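Local coordinates for serine proteinase inhibitor A (Sagittaria sagittifolia, PDB 3E8L), which probably inhibits trypsin and chymotrypsin at the same time through two reactive sites, and kallikrein only weakly, at residues A[30-35]-A[65-70]; A[49-54]-A[120-125]; A[87-92]-A[99-104]; A[115-120]-A[170-175]; A[129-134]-A[144-149]. The protein carries 2 engineered substitutions. One frame throughout, in Å; residues are numbered along the deposited sequence.

Contact 1. Residues A[30-35]-A[65-70]; sequences YTIQSA and LPVGFS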
# COMPACT_ATOMS: atom_id res chain seq x y z
N TYR A 30 6.08 14.71 -7.92
CA TYR A 30 7.04 14.41 -8.98
C TYR A 30 6.34 13.67 -10.10
O TYR A 30 5.47 12.85 -9.84
CB TYR A 30 8.20 13.57 -8.43
CG TYR A 30 8.93 14.27 -7.29
CD1 TYR A 30 8.43 14.23 -6.00
CD2 TYR A 30 10.07 15.01 -7.53
CE1 TYR A 30 9.06 14.89 -4.98
CE2 TYR A 30 10.72 15.67 -6.50
CZ TYR A 30 10.21 15.61 -5.23
OH TYR A 30 10.85 16.28 -4.21
N THR A 31 6.70 13.96 -11.33
CA THR A 31 6.39 13.05 -12.42
C THR A 31 7.53 12.05 -12.53
O THR A 31 8.64 12.31 -12.06
CB THR A 31 6.14 13.79 -13.76
OG1 THR A 31 7.27 14.61 -14.09
CG2 THR A 31 4.89 14.68 -13.67
N ILE A 32 7.25 10.89 -13.10
CA ILE A 32 8.28 9.87 -13.27
C ILE A 32 8.56 9.76 -14.78
O ILE A 32 7.73 9.30 -15.54
CB ILE A 32 7.89 8.52 -12.59
CG1 ILE A 32 7.62 8.71 -11.09
CG2 ILE A 32 8.94 7.47 -12.83
CD1 ILE A 32 7.13 7.46 -10.35
N GLN A 33 9.72 10.23 -15.21
CA GLN A 33 10.06 10.27 -16.63
C GLN A 33 11.00 9.15 -16.98
O GLN A 33 11.90 8.85 -16.22
CB GLN A 33 10.72 11.61 -16.98
CG GLN A 33 9.80 12.62 -17.72
CD GLN A 33 8.78 13.31 -16.80
OE1 GLN A 33 9.04 13.52 -15.61
NE2 GLN A 33 7.61 13.67 -17.34
N SER A 34 10.78 8.51 -18.13
CA SER A 34 11.76 7.56 -18.67
C SER A 34 13.04 8.29 -19.03
O SER A 34 13.01 9.33 -19.68
CB SER A 34 11.21 6.84 -19.89
OG SER A 34 12.27 6.18 -20.58
N ALA A 35 14.17 7.74 -18.60
CA ALA A 35 15.46 8.38 -18.80
C ALA A 35 16.18 7.85 -20.02
O ALA A 35 17.39 7.98 -20.14
CB ALA A 35 16.32 8.21 -17.56
N LEU A 65 1.64 12.10 -15.04
CA LEU A 65 0.88 12.43 -13.87
C LEU A 65 1.78 12.61 -12.70
O LEU A 65 2.82 12.02 -12.61
CB LEU A 65 -0.17 11.39 -13.57
CG LEU A 65 -1.38 11.17 -14.43
CD1 LEU A 65 -1.93 9.85 -14.09
CD2 LEU A 65 -2.41 12.19 -14.22
N PRO A 66 1.38 13.48 -11.81
CA PRO A 66 2.10 13.73 -10.56
C PRO A 66 1.99 12.55 -9.62
O PRO A 66 0.92 11.97 -9.50
CB PRO A 66 1.37 14.93 -9.96
CG PRO A 66 0.50 15.48 -11.03
CD PRO A 66 0.21 14.37 -11.95
N VAL A 67 3.08 12.20 -8.94
CA VAL A 67 3.10 11.09 -8.00
C VAL A 67 3.57 11.56 -6.63
O VAL A 67 4.55 12.27 -6.52
CB VAL A 67 4.04 9.95 -8.46
CG1 VAL A 67 3.82 8.69 -7.61
CG2 VAL A 67 3.86 9.63 -9.95
N GLY A 68 2.86 11.14 -5.59
CA GLY A 68 3.29 11.37 -4.21
C GLY A 68 3.89 10.09 -3.66
O GLY A 68 3.44 8.98 -3.99
N PHE A 69 4.91 10.24 -2.81
CA PHE A 69 5.63 9.11 -2.25
C PHE A 69 5.43 9.08 -0.76
O PHE A 69 5.63 10.08 -0.07
CB PHE A 69 7.11 9.19 -2.58
CG PHE A 69 7.39 9.37 -4.05
CD1 PHE A 69 7.02 8.37 -4.97
CD2 PHE A 69 8.00 10.53 -4.52
CE1 PHE A 69 7.26 8.54 -6.33
CE2 PHE A 69 8.25 10.71 -5.88
CZ PHE A 69 7.87 9.70 -6.78
N SER A 70 5.01 7.94 -0.24
CA SER A 70 4.76 7.91 1.19
C SER A 70 5.25 6.64 1.86
O SER A 70 5.57 5.66 1.20
CB SER A 70 3.29 8.24 1.47
OG SER A 70 2.46 7.20 1.08
O HOH W 1 4.48 10.62 -13.93
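The Phe69 ring meets Tyr30 CD1 and the end methyl CD1 of Ile32 near its plane, at its edge, and Val67 O stands 4.1 Å above one of its faces, toward the rim. The same carbonyl oxygen lies at the edge of the Tyr30 ring. The two rings are turned only 30° from each other but are slid so far apart, with centroids 5.8 Å distant, that they barely overlap; the nearest atoms, Tyr30 CD1 and Phe69 CE2, are 3.5 Å apart. Ile32 sets CG1 anti to its carbonyl carbon (chi1 -58°) and stays extended to CD1, which reaches Val67 CG2 at 3.9 Å.

In the backbone, Tyr30 and Val67 form one antiparallel hydrogen-bonded pair: Val67 N gives to Tyr30 O at 2.6 Å, and Tyr30 N gives to Val67 O at 3.2 Å. The strands run at 103° to each other, consistent with the pairing stopping at this single bridge. Beside the pair, a water accepts from Ile32 N and donates to Leu65 O, while Thr31 CG2 rests 3.5 Å from Leu65 O.

Tyr30 OH bonds to the backbone N of Gln20. Phe87, edge-to-face, and Phe181 meet the Phe69 ring. Strand 30-34 also pairs with strand 179-183, and strand 67-70 with strand 84-89, placing this crossing in the core of the beta-trefoil.

Contact 2. Residues A[49-54]-A[120-125]; sequences DACKSY and GDYFYL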
# COMPACT_ATOMS: atom_id res chain seq x y z
N ASP A 49 -10.21 -0.90 -15.44
CA ASP A 49 -11.50 -1.28 -14.89
C ASP A 49 -11.71 -0.63 -13.54
O ASP A 49 -10.78 -0.45 -12.79
CB ASP A 49 -11.58 -2.80 -14.72
CG ASP A 49 -12.99 -3.28 -14.40
OD1 ASP A 49 -14.00 -2.55 -14.66
OD2 ASP A 49 -13.08 -4.41 -13.89
N ALA A 50 -12.98 -0.35 -13.25
CA ALA A 50 -13.41 0.25 -12.00
C ALA A 50 -12.56 1.46 -11.67
O ALA A 50 -12.43 2.37 -12.47
CB ALA A 50 -13.37 -0.76 -10.87
N CYS A 51 -11.99 1.46 -10.48
CA CYS A 51 -11.09 2.51 -10.08
C CYS A 51 -9.66 2.15 -10.54
O CYS A 51 -8.73 2.79 -10.12
CB CYS A 51 -11.19 2.77 -8.55
SG CYS A 51 -12.87 2.66 -7.71
N LYS A 52 -9.50 1.15 -11.43
CA LYS A 52 -8.15 0.67 -11.76
C LYS A 52 -7.63 1.03 -13.17
O LYS A 52 -8.36 1.00 -14.15
CB LYS A 52 -8.09 -0.83 -11.54
CG LYS A 52 -6.71 -1.46 -11.64
CD LYS A 52 -6.77 -2.95 -11.34
CE LYS A 52 -7.07 -3.20 -9.88
NZ LYS A 52 -6.89 -4.64 -9.58
N SER A 53 -6.34 1.35 -13.24
CA SER A 53 -5.67 1.79 -14.46
C SER A 53 -4.37 1.02 -14.67
O SER A 53 -3.82 0.46 -13.71
CB SER A 53 -5.33 3.27 -14.36
OG SER A 53 -6.45 4.10 -14.57
N TYR A 54 -3.88 1.00 -15.91
CA TYR A 54 -2.51 0.51 -16.15
C TYR A 54 -1.57 1.69 -16.02
O TYR A 54 -1.86 2.77 -16.56
CB TYR A 54 -2.35 -0.08 -17.54
CG TYR A 54 -3.17 -1.32 -17.82
CD1 TYR A 54 -2.71 -2.56 -17.45
CD2 TYR A 54 -4.40 -1.24 -18.47
CE1 TYR A 54 -3.43 -3.70 -17.72
CE2 TYR A 54 -5.15 -2.37 -18.74
CZ TYR A 54 -4.65 -3.62 -18.36
OH TYR A 54 -5.37 -4.78 -18.61
N GLY A 120 -4.55 2.43 -8.49
CA GLY A 120 -5.90 2.73 -8.07
C GLY A 120 -6.69 1.48 -7.78
O GLY A 120 -6.51 0.46 -8.43
N ASP A 121 -7.57 1.57 -6.79
CA ASP A 121 -8.51 0.49 -6.45
C ASP A 121 -9.50 1.09 -5.48
O ASP A 121 -9.31 2.21 -4.99
CB ASP A 121 -7.77 -0.69 -5.81
CG ASP A 121 -8.41 -2.05 -6.11
OD1 ASP A 121 -9.57 -2.11 -6.56
OD2 ASP A 121 -7.73 -3.07 -5.87
N TYR A 122 -10.58 0.38 -5.21
CA TYR A 122 -11.53 0.80 -4.19
C TYR A 122 -10.76 1.07 -2.90
O TYR A 122 -10.01 0.21 -2.43
CB TYR A 122 -12.54 -0.31 -3.98
CG TYR A 122 -13.45 -0.54 -5.16
CD1 TYR A 122 -14.35 0.46 -5.57
CD2 TYR A 122 -13.45 -1.75 -5.86
CE1 TYR A 122 -15.21 0.27 -6.63
CE2 TYR A 122 -14.32 -1.95 -6.94
CZ TYR A 122 -15.18 -0.93 -7.32
OH TYR A 122 -16.05 -1.09 -8.37
N PHE A 123 -10.91 2.27 -2.33
CA PHE A 123 -10.07 2.67 -1.19
C PHE A 123 -10.07 1.64 -0.06
O PHE A 123 -9.05 1.46 0.61
CB PHE A 123 -10.48 4.02 -0.62
CG PHE A 123 -11.75 3.97 0.19
CD1 PHE A 123 -12.99 3.93 -0.43
CD2 PHE A 123 -11.69 3.94 1.58
CE1 PHE A 123 -14.16 3.87 0.32
CE2 PHE A 123 -12.86 3.88 2.35
CZ PHE A 123 -14.09 3.84 1.72
N TYR A 124 -11.22 0.97 0.13
CA TYR A 124 -11.46 0.12 1.30
C TYR A 124 -10.72 -1.22 1.25
O TYR A 124 -10.63 -1.92 2.27
CB TYR A 124 -12.96 -0.11 1.52
CG TYR A 124 -13.68 -0.60 0.27
CD1 TYR A 124 -13.59 -1.92 -0.14
CD2 TYR A 124 -14.47 0.27 -0.49
CE1 TYR A 124 -14.23 -2.37 -1.27
CE2 TYR A 124 -15.13 -0.17 -1.64
CZ TYR A 124 -15.01 -1.51 -2.02
OH TYR A 124 -15.64 -1.99 -3.15
N LEU A 125 -10.21 -1.59 0.08
CA LEU A 125 -9.47 -2.84 -0.08
C LEU A 125 -8.06 -2.58 0.40
O LEU A 125 -7.26 -3.50 0.65
CB LEU A 125 -9.44 -3.28 -1.54
CG LEU A 125 -10.78 -3.63 -2.20
CD1 LEU A 125 -10.57 -3.98 -3.69
CD2 LEU A 125 -11.50 -4.75 -1.46
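Cys51 turns SG anti to its carbonyl carbon (chi1 -37°) and Tyr122 does likewise with CG (chi1 -68°), bringing the sulfur to 3.4 Å from Tyr122 CD1. The approach is oblique, 37° off the ring normal, with SG 4.0 Å from the ring centroid. Ala50 CB touches the far end of the same ring, 3.7 Å from Tyr122 OH, and a basic side chain of another protein chain makes a cation-pi contact with Tyr122.

The backbones run close where Gly120 passes Cys51: its CA lies 3.5 Å from Cys51 O in a C-H...O contact, and a beta carbon there would collide with that oxygen. Lys52 and Asp121 lie side by side, pointing the same way, with NZ and OD2 4.1 Å apart, beyond a salt bridge.

Asp121 OD1 receives its own neighbour's N-H, from Tyr122 N at 3.0 Å, and OD2 takes a bond from Asn127 ND2. An alanine at Asp121 would probably leave Asn127 ND2 and Tyr122 N without their carboxylate partner.

Cys51 also closes a disulfide to Cys97, tying the type II' turn 49-52 to a separate loop. No hydrogen bond joins the two segments, so sulfur-aromatic packing, backbone fit and probably a weak attraction between Lys52 and Asp121 carry this surface contact.

Contact 3. Residues A[87-92]-A[99-104]; sequences FSFSMP and TAWSIG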
# COMPACT_ATOMS: atom_id res chain seq x y z
N PHE A 87 3.50 4.54 -3.92
CA PHE A 87 3.44 5.52 -5.03
C PHE A 87 1.97 5.85 -5.29
O PHE A 87 1.16 4.95 -5.42
CB PHE A 87 4.04 4.91 -6.30
CG PHE A 87 5.56 4.89 -6.33
CD1 PHE A 87 6.31 4.79 -5.15
CD2 PHE A 87 6.23 4.95 -7.56
CE1 PHE A 87 7.71 4.75 -5.21
CE2 PHE A 87 7.61 4.91 -7.61
CZ PHE A 87 8.36 4.82 -6.45
N SER A 88 1.63 7.13 -5.38
CA SER A 88 0.24 7.54 -5.57
C SER A 88 0.15 8.70 -6.55
O SER A 88 0.78 9.74 -6.35
CB SER A 88 -0.40 7.92 -4.24
OG SER A 88 -0.56 6.78 -3.39
N PHE A 89 -0.61 8.51 -7.61
CA PHE A 89 -0.84 9.57 -8.54
C PHE A 89 -1.69 10.68 -7.93
O PHE A 89 -2.62 10.43 -7.17
CB PHE A 89 -1.54 9.04 -9.79
CG PHE A 89 -0.64 8.30 -10.74
CD1 PHE A 89 0.53 8.89 -11.24
CD2 PHE A 89 -0.97 7.02 -11.16
CE1 PHE A 89 1.36 8.20 -12.14
CE2 PHE A 89 -0.16 6.32 -12.06
CZ PHE A 89 1.00 6.91 -12.56
N SER A 90 -1.35 11.92 -8.27
CA SER A 90 -2.16 13.06 -7.87
C SER A 90 -3.03 13.38 -9.06
O SER A 90 -2.58 14.01 -10.02
CB SER A 90 -1.28 14.25 -7.50
OG SER A 90 -2.05 15.28 -6.92
N MET A 91 -4.26 12.89 -9.02
CA MET A 91 -5.15 12.97 -10.17
C MET A 91 -6.59 13.02 -9.69
O MET A 91 -6.90 12.46 -8.63
CB MET A 91 -4.93 11.78 -11.10
CG MET A 91 -5.17 10.41 -10.44
SD MET A 91 -4.96 9.01 -11.55
CE MET A 91 -6.12 9.43 -12.87
N PRO A 92 -7.47 13.70 -10.43
CA PRO A 92 -8.84 13.81 -9.95
C PRO A 92 -9.46 12.42 -9.95
O PRO A 92 -9.19 11.63 -10.86
CB PRO A 92 -9.51 14.70 -11.00
CG PRO A 92 -8.40 15.35 -11.75
CD PRO A 92 -7.29 14.37 -11.73
N THR A 99 -5.41 5.91 -5.61
CA THR A 99 -4.56 6.05 -6.78
C THR A 99 -3.18 5.40 -6.51
O THR A 99 -2.21 5.68 -7.23
CB THR A 99 -4.38 7.56 -7.17
OG1 THR A 99 -3.73 8.25 -6.10
CG2 THR A 99 -5.71 8.23 -7.46
N ALA A 100 -3.09 4.56 -5.48
CA ALA A 100 -1.82 3.93 -5.14
C ALA A 100 -1.45 2.87 -6.20
O ALA A 100 -2.33 2.23 -6.78
CB ALA A 100 -1.88 3.32 -3.76
N TRP A 101 -0.16 2.71 -6.45
CA TRP A 101 0.31 1.73 -7.41
C TRP A 101 0.27 0.36 -6.80
O TRP A 101 0.43 0.23 -5.58
CB TRP A 101 1.77 2.01 -7.78
CG TRP A 101 2.01 3.18 -8.63
CD1 TRP A 101 1.20 4.27 -8.80
CD2 TRP A 101 3.18 3.42 -9.43
NE1 TRP A 101 1.78 5.16 -9.68
CE2 TRP A 101 3.00 4.66 -10.07
CE3 TRP A 101 4.34 2.70 -9.68
CZ2 TRP A 101 3.95 5.19 -10.93
CZ3 TRP A 101 5.29 3.23 -10.53
CH2 TRP A 101 5.08 4.46 -11.15
N SER A 102 0.10 -0.67 -7.63
CA SER A 102 0.44 -2.03 -7.15
C SER A 102 0.76 -3.07 -8.21
O SER A 102 0.52 -2.86 -9.40
CB SER A 102 -0.60 -2.56 -6.15
OG SER A 102 -1.85 -2.65 -6.73
N ILE A 103 1.35 -4.17 -7.76
CA ILE A 103 1.65 -5.30 -8.61
C ILE A 103 0.35 -5.99 -8.95
O ILE A 103 -0.39 -6.44 -8.09
CB ILE A 103 2.56 -6.30 -7.92
CG1 ILE A 103 3.74 -5.59 -7.28
CG2 ILE A 103 3.05 -7.33 -8.93
CD1 ILE A 103 4.43 -6.41 -6.26
N GLY A 104 0.06 -6.07 -10.23
CA GLY A 104 -1.18 -6.66 -10.65
C GLY A 104 -1.03 -8.14 -10.96
O GLY A 104 0.07 -8.62 -11.26
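Phe87 CB sits over one face of the Trp101 indole, 3.6 Å from the centroid of the five-membered ring and 15° off its normal, in a CH-pi contact. The Phe87 ring turns its edge toward the face of the six-membered ring, planes at 59°, with CD2 3.6 Å from Trp101 CZ3. Trp101 NE1 lies over a face of the Phe89 ring toward its rim, 3.3 Å from Phe89 CE2. This buried aromatic cluster is the dense half of the contact, and Trp101 N, giving to Phe87 O at 2.8 Å, ties the two backbones together beside it.

The partly exposed half is sparser. Thr99 holds OG1 between its backbone N and carbonyl carbon (chi1 62°), from where the hydroxyl donates to a lone pair of Phe89 O at 2.7 Å. A longer bond, Phe89 N to Thr99 O at 3.3 Å, comes from above the carbonyl plane. Beyond it, Met91 CG merely brushes Thr99 CG2 at 3.7 Å, and Ser88 OG lies beside Ala100.

Next to this end, Pro92 pairs with a strand of another protein chain, continuing the sheet across the interface. Phe69, on Phe87, and Phe131, on Phe87 and Trp101, enlarge the cluster, giving the aromatic interior packed between strands of a Kunitz-type beta-trefoil.

Contact 4. Residues A[115-120]-A[170-175]; sequences QPITAG and LGIGGE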
# COMPACT_ATOMS: atom_id res chain seq x y z
N GLN A 115 2.64 -9.49 -15.45
CA GLN A 115 2.04 -8.86 -14.29
C GLN A 115 2.20 -7.35 -14.44
O GLN A 115 3.30 -6.83 -14.28
CB GLN A 115 2.72 -9.32 -13.01
CG GLN A 115 2.62 -10.79 -12.74
CD GLN A 115 3.29 -11.15 -11.44
OE1 GLN A 115 4.43 -11.63 -11.43
NE2 GLN A 115 2.61 -10.86 -10.33
N PRO A 116 1.11 -6.63 -14.76
CA PRO A 116 1.29 -5.18 -14.90
C PRO A 116 1.43 -4.49 -13.56
O PRO A 116 1.05 -5.06 -12.54
CB PRO A 116 -0.01 -4.72 -15.58
CG PRO A 116 -0.99 -5.78 -15.28
CD PRO A 116 -0.23 -7.06 -15.20
N ILE A 117 2.00 -3.29 -13.56
CA ILE A 117 1.86 -2.40 -12.42
C ILE A 117 0.55 -1.66 -12.69
O ILE A 117 0.34 -1.15 -13.80
CB ILE A 117 3.02 -1.38 -12.32
CG1 ILE A 117 4.37 -2.08 -12.35
CG2 ILE A 117 2.88 -0.55 -11.06
CD1 ILE A 117 4.48 -3.25 -11.40
N THR A 118 -0.34 -1.65 -11.71
CA THR A 118 -1.61 -0.95 -11.85
C THR A 118 -1.60 0.24 -10.90
O THR A 118 -0.67 0.39 -10.11
CB THR A 118 -2.84 -1.89 -11.63
OG1 THR A 118 -2.83 -2.39 -10.29
CG2 THR A 118 -2.81 -3.05 -12.60
N ALA A 119 -2.63 1.08 -10.99
CA ALA A 119 -2.77 2.18 -10.06
C ALA A 119 -4.22 2.37 -9.77
O ALA A 119 -5.05 2.48 -10.69
CB ALA A 119 -2.19 3.45 -10.66
N GLY A 120 -4.55 2.43 -8.49
CA GLY A 120 -5.90 2.73 -8.07
C GLY A 120 -6.69 1.48 -7.78
O GLY A 120 -6.51 0.46 -8.43
N LEU A 170 4.14 -0.73 -17.90
CA LEU A 170 5.08 -1.22 -16.92
C LEU A 170 4.56 -2.51 -16.33
O LEU A 170 3.35 -2.67 -16.17
CB LEU A 170 5.29 -0.19 -15.82
CG LEU A 170 5.96 1.13 -16.20
CD1 LEU A 170 6.40 1.79 -14.94
CD2 LEU A 170 7.16 0.88 -17.11
N GLY A 171 5.46 -3.44 -16.03
CA GLY A 171 5.11 -4.66 -15.33
C GLY A 171 6.33 -5.27 -14.67
O GLY A 171 7.43 -4.70 -14.74
N ILE A 172 6.15 -6.41 -14.00
CA ILE A 172 7.24 -7.14 -13.39
C ILE A 172 8.01 -7.78 -14.53
O ILE A 172 7.42 -8.42 -15.41
CB ILE A 172 6.71 -8.24 -12.44
CG1 ILE A 172 5.85 -7.62 -11.33
CG2 ILE A 172 7.85 -9.13 -11.90
CD1 ILE A 172 6.54 -6.56 -10.44
N GLY A 173 9.33 -7.58 -14.51
CA GLY A 173 10.22 -8.11 -15.54
C GLY A 173 10.20 -7.23 -16.76
O GLY A 173 10.20 -6.01 -16.65
N GLY A 174 10.16 -7.84 -17.93
CA GLY A 174 10.11 -7.11 -19.18
C GLY A 174 11.43 -6.54 -19.61
O GLY A 174 12.49 -7.12 -19.39
N GLU A 175 11.36 -5.39 -20.26
CA GLU A 175 12.52 -4.79 -20.87
C GLU A 175 13.07 -3.77 -19.89
O GLU A 175 12.31 -3.19 -19.09
CB GLU A 175 12.13 -4.11 -22.19
CG GLU A 175 13.10 -4.38 -23.34
CD GLU A 175 12.61 -5.49 -24.28
OE1 GLU A 175 12.09 -5.13 -25.37
OE2 GLU A 175 12.74 -6.69 -23.93
O HOH W 2 5.27 -10.00 -15.82
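Gln115 O accepts the N-H of Ile172 at 2.9 Å, and Leu170 O accepts that of Ile117 at 3.0 Å; these two bonds bracket Pro116 and Gly171 where two strands of the beta-trefoil meet. They differ in approach: Ile172 N comes at a C=O...N angle of 163°, whereas Ile117 N stands above the carbonyl plane of Leu170, 43° out of it. Between them the backbones close to 3.9 Å from Pro116 CA to Gly171 CA. The lack of a side chain permits this, since a beta carbon on Gly171 would collide with Gln115 O.

Around this centre the side chains pack more loosely. Ile172 CG1, anti to its carbonyl carbon (chi1 -59°), lies 3.9 Å from Gln115 CB. Two further touches, Ile117 CG1 on Leu170 CB at 4.1 Å and the methyl-to-methyl meeting of Ile117 and Ile172, are less certain, because Ile117 was modelled in two conformers.

Farther out, Val55 and Val159 pack on both Ile117 and Leu170, and Trp101 lies against Ile117, enclosing the junction of strand 113-119 with strand 167-172. At its outer margin one water joins the segments, accepting from Gln115 N and donating to Ile172 O, each at 2.7 Å.

Contact 5. Residues A[129-134]-A[144-149]; sequences SWFEAR and LAACSC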
# COMPACT_ATOMS: atom_id res chain seq x y z
N SER A 129 1.20 -1.70 -3.49
CA SER A 129 2.48 -2.35 -3.34
C SER A 129 3.52 -1.31 -2.92
O SER A 129 3.22 -0.12 -2.78
CB SER A 129 2.83 -3.06 -4.64
OG SER A 129 1.80 -3.99 -4.93
N TRP A 130 4.72 -1.80 -2.68
CA TRP A 130 5.77 -0.99 -2.12
C TRP A 130 6.86 -0.92 -3.16
O TRP A 130 7.40 -1.95 -3.58
CB TRP A 130 6.29 -1.67 -0.85
CG TRP A 130 5.33 -1.64 0.33
CD1 TRP A 130 4.55 -2.68 0.79
CD2 TRP A 130 5.07 -0.53 1.20
NE1 TRP A 130 3.82 -2.27 1.90
CE2 TRP A 130 4.12 -0.96 2.17
CE3 TRP A 130 5.55 0.79 1.26
CZ2 TRP A 130 3.65 -0.12 3.17
CZ3 TRP A 130 5.09 1.63 2.27
CH2 TRP A 130 4.14 1.17 3.21
N PHE A 131 7.19 0.29 -3.61
CA PHE A 131 8.17 0.45 -4.66
C PHE A 131 9.47 1.05 -4.17
O PHE A 131 9.51 1.88 -3.25
CB PHE A 131 7.56 1.20 -5.83
CG PHE A 131 6.38 0.50 -6.41
CD1 PHE A 131 6.50 -0.25 -7.58
CD2 PHE A 131 5.14 0.56 -5.78
CE1 PHE A 131 5.40 -0.92 -8.12
CE2 PHE A 131 4.04 -0.11 -6.32
CZ PHE A 131 4.18 -0.85 -7.49
N GLU A 132 10.54 0.61 -4.81
CA GLU A 132 11.90 0.81 -4.37
C GLU A 132 12.61 1.48 -5.53
O GLU A 132 12.46 1.04 -6.67
CB GLU A 132 12.50 -0.58 -4.11
CG GLU A 132 13.90 -0.63 -3.53
CD GLU A 132 14.34 -2.04 -3.20
OE1 GLU A 132 13.52 -2.84 -2.71
OE2 GLU A 132 15.52 -2.38 -3.42
N ALA A 133 13.33 2.57 -5.26
CA ALA A 133 14.22 3.13 -6.27
C ALA A 133 15.58 2.49 -6.06
O ALA A 133 16.12 2.50 -4.94
CB ALA A 133 14.33 4.64 -6.14
N ARG A 134 16.13 1.91 -7.11
CA ARG A 134 17.44 1.30 -7.04
C ARG A 134 18.39 2.10 -7.91
O ARG A 134 17.98 2.64 -8.95
CB ARG A 134 17.38 -0.15 -7.53
CG ARG A 134 16.87 -1.12 -6.51
CD ARG A 134 16.91 -2.52 -7.06
NE ARG A 134 16.21 -3.46 -6.17
CZ ARG A 134 15.78 -4.66 -6.53
NH1 ARG A 134 15.96 -5.10 -7.76
NH2 ARG A 134 15.17 -5.42 -5.64
N LEU A 144 13.14 0.90 -10.99
CA LEU A 144 12.13 0.63 -9.97
C LEU A 144 12.05 -0.86 -9.66
O LEU A 144 12.29 -1.70 -10.53
CB LEU A 144 10.75 1.16 -10.39
CG LEU A 144 10.68 2.63 -10.79
CD1 LEU A 144 9.29 2.98 -11.36
CD2 LEU A 144 11.09 3.57 -9.63
N ALA A 145 11.71 -1.18 -8.41
CA ALA A 145 11.44 -2.56 -7.99
C ALA A 145 10.15 -2.60 -7.19
O ALA A 145 9.76 -1.62 -6.55
CB ALA A 145 12.60 -3.10 -7.19
N ALA A 146 9.46 -3.72 -7.26
CA ALA A 146 8.11 -3.83 -6.71
C ALA A 146 8.13 -4.85 -5.58
O ALA A 146 8.55 -5.98 -5.80
CB ALA A 146 7.13 -4.25 -7.80
N CYS A 147 7.70 -4.44 -4.39
CA CYS A 147 7.73 -5.30 -3.19
C CYS A 147 6.37 -5.47 -2.57
O CYS A 147 5.50 -4.61 -2.70
CB CYS A 147 8.62 -4.68 -2.13
SG CYS A 147 10.22 -4.19 -2.70
N SER A 148 6.20 -6.56 -1.84
CA SER A 148 4.92 -6.82 -1.20
C SER A 148 4.99 -6.52 0.31
O SER A 148 4.14 -6.96 1.09
CB SER A 148 4.49 -8.26 -1.48
OG SER A 148 5.57 -9.17 -1.22
N CYS A 149 6.00 -5.74 0.70
CA CYS A 149 6.30 -5.50 2.09
C CYS A 149 7.10 -4.22 2.17
O CYS A 149 7.87 -3.92 1.25
CB CYS A 149 7.12 -6.65 2.67
SG CYS A 149 8.93 -6.54 2.36
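Ala145 O is held from the opposite strand by Glu132 N at 2.9 Å and by a C-H...O contact from Phe131 CA at 3.2 Å. Ala145 N returns a bond to Glu132 O, and farther along the strands Cys147 N gives to Trp130 O at 2.6 Å while Trp130 N gives to Cys147 O.

These bonds make the antiparallel hairpin of strands 130-135 and 142-147, at the margin of a four-stranded sheet in the beta-trefoil. On the face carrying Phe131 and Ala146, Phe131 CE1 meets Ala146 CB at 3.8 Å. On the other face, Glu132 extends with CG anti to its backbone N (chi1 -176°), placing OE1 3.6 Å from Cys147 SG, a sulfur tied by a disulfide to Cys156. OE1 also forms a salt bridge with Arg84.

Arg134 lays its guanidinium flat on Ala145 CB, 3.6 Å from CZ, while NE makes a nearly straight salt bridge (171°) to Glu132 OE2, reaching it from above the carboxylate plane, and NH2 bonds to Cys156 O. A leucine in place of Arg134 would probably leave Glu132 OE2 and Cys156 O each without this partner. At the other end the Trp130 indole lays a face over the backbone of Cys149, with Trp130 CD1 3.3 Å from Cys149 C.

The contacts interleave within a single beta-trefoil: contact 2 crosses contacts 1 and 4 along the chain. Contact 1 closes before contacts 3, 4 and 5 open; contact 3 is nested within the loop closed by contact 2, and contact 5 within that of contact 4. Contacts 1, 3 and 5 share the four-stranded sheet 67-70, 84-89, 130-135, 142-147, while contacts 2, 3 and 4 meet on the sheet that holds strand 113-119, contacts 2 and 4 sharing Gly120. Centres of contacts 2 and 3 lie 9 Å apart, those of contacts 2 and 5 about 19 Å. Contact 3 thus bridges the two sheets near the core, and contact 2 lies on the surface, where another protein chain approaches.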